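Local coordinates for protein SidF, inhibitor of growth family, member 3 (Legionella pneumophila subsp. pneumophila, PDB 4FYE) that probably acts as a phosphoinositide phosphatase, removing phosphate from phosphatidylinositol phosphates of membranes, at residues Glu10-His15 with Lys42-Asp47. The protein carries 1 engineered substitution. Numbering follows the deposited sequence.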
ATOM      1  N   GLU A  10       9.641   9.954  12.552  1.00 49.69           N
ATOM      2  CA  GLU A  10      10.797   9.343  13.128  1.00 53.25           C
ATOM      3  C   GLU A  10      10.655   9.255  14.634  1.00 60.19           C
ATOM      4  O   GLU A  10      10.997   8.201  15.220  1.00 63.47           O
ATOM      5  CB  GLU A  10      12.109  10.067  12.781  1.00 55.79           C
ATOM      6  CG  GLU A  10      13.299   9.227  13.221  1.00 61.14           C
ATOM      7  CD  GLU A  10      14.693   9.880  13.098  1.00 76.16           C
ATOM      8  OE1 GLU A  10      15.575   9.591  13.975  1.00 74.13           O
ATOM      9  OE2 GLU A  10      14.916  10.656  12.127  1.00 81.99           O
ATOM     10  N   THR A  11      10.168  10.319  15.293  1.00 55.80           N
ATOM     11  CA  THR A  11      10.140  10.224  16.752  1.00 59.98           C
ATOM     12  C   THR A  11       9.084   9.178  17.148  1.00 54.55           C
ATOM     13  O   THR A  11       9.327   8.290  17.958  1.00 51.93           O
ATOM     14  CB  THR A  11       9.974  11.565  17.513  1.00 66.94           C
ATOM     15  OG1 THR A  11       8.595  11.750  17.803  1.00 79.98           O
ATOM     16  CG2 THR A  11      10.512  12.773  16.746  1.00 59.76           C
ATOM     17  N   TYR A  12       7.924   9.245  16.537  1.00 50.77           N
ATOM     18  CA  TYR A  12       6.981   8.161  16.728  1.00 50.13           C
ATOM     19  C   TYR A  12       7.522   6.728  16.511  1.00 48.56           C
ATOM     20  O   TYR A  12       7.323   5.849  17.357  1.00 51.26           O
ATOM     21  CB  TYR A  12       5.744   8.376  15.910  1.00 47.27           C
ATOM     22  CG  TYR A  12       4.605   7.449  16.243  1.00 49.50           C
ATOM     23  CD1 TYR A  12       4.211   7.187  17.570  1.00 54.70           C
ATOM     24  CD2 TYR A  12       3.874   6.878  15.239  1.00 48.05           C
ATOM     25  CE1 TYR A  12       3.120   6.359  17.862  1.00 50.42           C
ATOM     26  CE2 TYR A  12       2.776   6.075  15.507  1.00 48.96           C
ATOM     27  CZ  TYR A  12       2.402   5.816  16.808  1.00 53.41           C
ATOM     28  OH  TYR A  12       1.322   4.976  17.005  1.00 62.05           O
ATOM     29  N   VAL A  13       8.217   6.481  15.417  1.00 44.86           N
ATOM     30  CA  VAL A  13       8.710   5.118  15.132  1.00 43.75           C
ATOM     31  C   VAL A  13       9.692   4.680  16.233  1.00 51.38           C
ATOM     32  O   VAL A  13       9.721   3.489  16.660  1.00 52.79           O
ATOM     33  CB  VAL A  13       9.407   5.120  13.772  1.00 47.33           C
ATOM     34  CG1 VAL A  13      10.241   3.877  13.593  1.00 44.95           C
ATOM     35  CG2 VAL A  13       8.381   5.376  12.620  1.00 42.38           C
ATOM     36  N   THR A  14      10.468   5.652  16.724  1.00 48.84           N
ATOM     37  CA  THR A  14      11.417   5.411  17.770  1.00 50.86           C
ATOM     38  C   THR A  14      10.714   5.030  19.059  1.00 56.06           C
ATOM     39  O   THR A  14      11.107   4.075  19.718  1.00 62.03           O
ATOM     40  CB  THR A  14      12.233   6.664  18.045  1.00 53.03           C
ATOM     41  OG1 THR A  14      13.018   6.967  16.875  1.00 52.16           O
ATOM     42  CG2 THR A  14      13.129   6.433  19.241  1.00 51.36           C
ATOM     43  N   HIS A  15       9.678   5.760  19.447  1.00 57.03           N
ATOM     44  CA  HIS A  15       8.934   5.331  20.636  1.00 58.80           C
ATOM     45  C   HIS A  15       8.362   3.940  20.483  1.00 56.94           C
ATOM     46  O   HIS A  15       8.350   3.174  21.405  1.00 55.97           O
ATOM     47  CB  HIS A  15       7.859   6.334  20.974  1.00 61.51           C
ATOM     48  CG  HIS A  15       8.385   7.540  21.672  1.00 74.70           C
ATOM     49  ND1 HIS A  15       8.353   7.670  23.022  1.00 80.03           N
ATOM     50  CD2 HIS A  15       9.037   8.662  21.177  1.00 74.48           C
ATOM     51  CE1 HIS A  15       8.922   8.836  23.364  1.00 84.64           C
ATOM     52  NE2 HIS A  15       9.348   9.442  22.231  1.00 83.85           N
ATOM     53  N   LYS A  42       0.691  -1.532  24.705  1.00 63.95           N
ATOM     54  CA  LYS A  42      -0.083  -0.268  24.635  1.00 63.17           C
ATOM     55  C   LYS A  42       0.656   0.666  23.716  1.00 58.67           C
ATOM     56  O   LYS A  42       1.885   0.616  23.669  1.00 55.99           O
ATOM     57  CB  LYS A  42      -0.244   0.366  26.007  1.00 68.27           C
ATOM     58  CG  LYS A  42      -1.259  -0.311  26.935  1.00 72.83           C
ATOM     59  CD  LYS A  42      -1.532   0.643  28.110  1.00 77.71           C
ATOM     60  CE  LYS A  42      -2.094  -0.009  29.372  1.00 85.12           C
ATOM     61  NZ  LYS A  42      -2.035   0.941  30.550  1.00 86.26           N
ATOM     62  N   ASP A  43      -0.064   1.493  22.957  1.00 55.74           N
ATOM     63  CA  ASP A  43       0.615   2.487  22.119  1.00 53.94           C
ATOM     64  C   ASP A  43       1.365   3.479  23.008  1.00 57.61           C
ATOM     65  O   ASP A  43       0.826   3.945  24.016  1.00 60.48           O
ATOM     66  CB  ASP A  43      -0.369   3.193  21.209  1.00 57.71           C
ATOM     67  CG  ASP A  43       0.319   4.049  20.162  1.00 63.26           C
ATOM     68  OD1 ASP A  43       0.682   5.207  20.507  1.00 68.59           O
ATOM     69  OD2 ASP A  43       0.525   3.555  19.019  1.00 53.35           O
ATOM     70  N   PRO A  44       2.630   3.768  22.678  1.00 57.43           N
ATOM     71  CA  PRO A  44       3.415   4.642  23.559  1.00 57.61           C
ATOM     72  C   PRO A  44       2.917   6.073  23.543  1.00 63.94           C
ATOM     73  O   PRO A  44       3.394   6.907  24.327  1.00 76.74           O
ATOM     74  CB  PRO A  44       4.819   4.619  22.944  1.00 56.86           C
ATOM     75  CG  PRO A  44       4.611   4.243  21.505  1.00 57.63           C
ATOM     76  CD  PRO A  44       3.369   3.384  21.457  1.00 52.57           C
ATOM     77  N   MET A  45       1.972   6.378  22.680  1.00 64.37           N
ATOM     78  CA  MET A  45       1.613   7.764  22.498  1.00 74.88           C
ATOM     79  C   MET A  45       0.130   7.983  22.376  1.00 80.78           C
ATOM     80  O   MET A  45      -0.377   8.905  22.972  1.00 85.60           O
ATOM     81  CB  MET A  45       2.365   8.382  21.307  1.00 76.93           C
ATOM     82  CG  MET A  45       3.872   8.295  21.492  1.00 80.20           C
ATOM     83  SD  MET A  45       4.878   9.614  20.811  1.00100.22           S
ATOM     84  CE  MET A  45       3.822  10.258  19.510  1.00 86.36           C
ATOM     85  N   LEU A  46      -0.567   7.151  21.616  1.00 82.38           N
ATOM     86  CA  LEU A  46      -2.001   7.309  21.534  1.00 86.72           C
ATOM     87  C   LEU A  46      -2.761   6.447  22.542  1.00 84.88           C
ATOM     88  O   LEU A  46      -2.684   5.221  22.521  1.00 79.28           O
ATOM     89  CB  LEU A  46      -2.497   7.103  20.116  1.00 89.24           C
ATOM     90  CG  LEU A  46      -3.874   7.741  19.853  1.00107.28           C
ATOM     91  CD1 LEU A  46      -4.221   8.993  20.683  1.00107.05           C
ATOM     92  CD2 LEU A  46      -3.988   8.014  18.360  1.00115.40           C
ATOM     93  N   ASP A  47      -3.526   7.119  23.392  1.00 85.49           N
ATOM     94  CA  ASP A  47      -4.086   6.548  24.625  1.00 95.91           C
ATOM     95  C   ASP A  47      -4.695   5.136  24.530  1.00 88.15           C
ATOM     96  O   ASP A  47      -4.220   4.217  25.203  1.00 88.62           O
ATOM     97  CB  ASP A  47      -5.110   7.513  25.212  1.00106.59           C
ATOM     98  CG  ASP A  47      -6.266   7.742  24.269  1.00116.32           C
ATOM     99  OD1 ASP A  47      -7.353   8.122  24.771  1.00118.71           O
ATOM    100  OD2 ASP A  47      -6.082   7.504  23.033  1.00107.46           O
TER
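The N-terminal helix 9-16 packs against the loop that joins strands 39-42 and 50-55, the antiparallel edge pair of a mixed sheet, and Y12 and D43 make the polar link between them. Y12 extends from the helix with CG anti to the backbone N (chi1 -169°), which carries the phenol across to the loop, where OH donates to D43 OD2 over 2.6 Å. OD2 accepts on its syn lone pair, and the ring and carboxylate planes stand 35° apart. The other oxygen, D43 OD1, serves the loop itself: M45 N (2.8 Å) and L46 N (2.6 Å) reach it from opposite faces of the carboxylate plane. One buried carboxylate thus ties the helix to the loop while its orientation is fixed by three bonds.

M45 lies alongside Y12, the two side chains running in opposite directions, and its CE comes within 3.7 Å of Y12 CD1. Bent at chi2 and chi3, the M45 chain also places SD over one face of the H15 imidazole, 4.4 Å from the ring centroid and displaced toward the rim. The P44 ring packs on the root of H15, its CG 3.9 Å from H15 CB. Outside the two segments, I5 touches both Y12 and M45, and V13 packs on F201 and M203 of strand 199-206. D43 OD1 accepting from M45 N, two residues on, forms an Asx turn, and L46 N, three on, completes an Asx motif, here within the connection of a beta hairpin and flanked by a Met-aromatic contact.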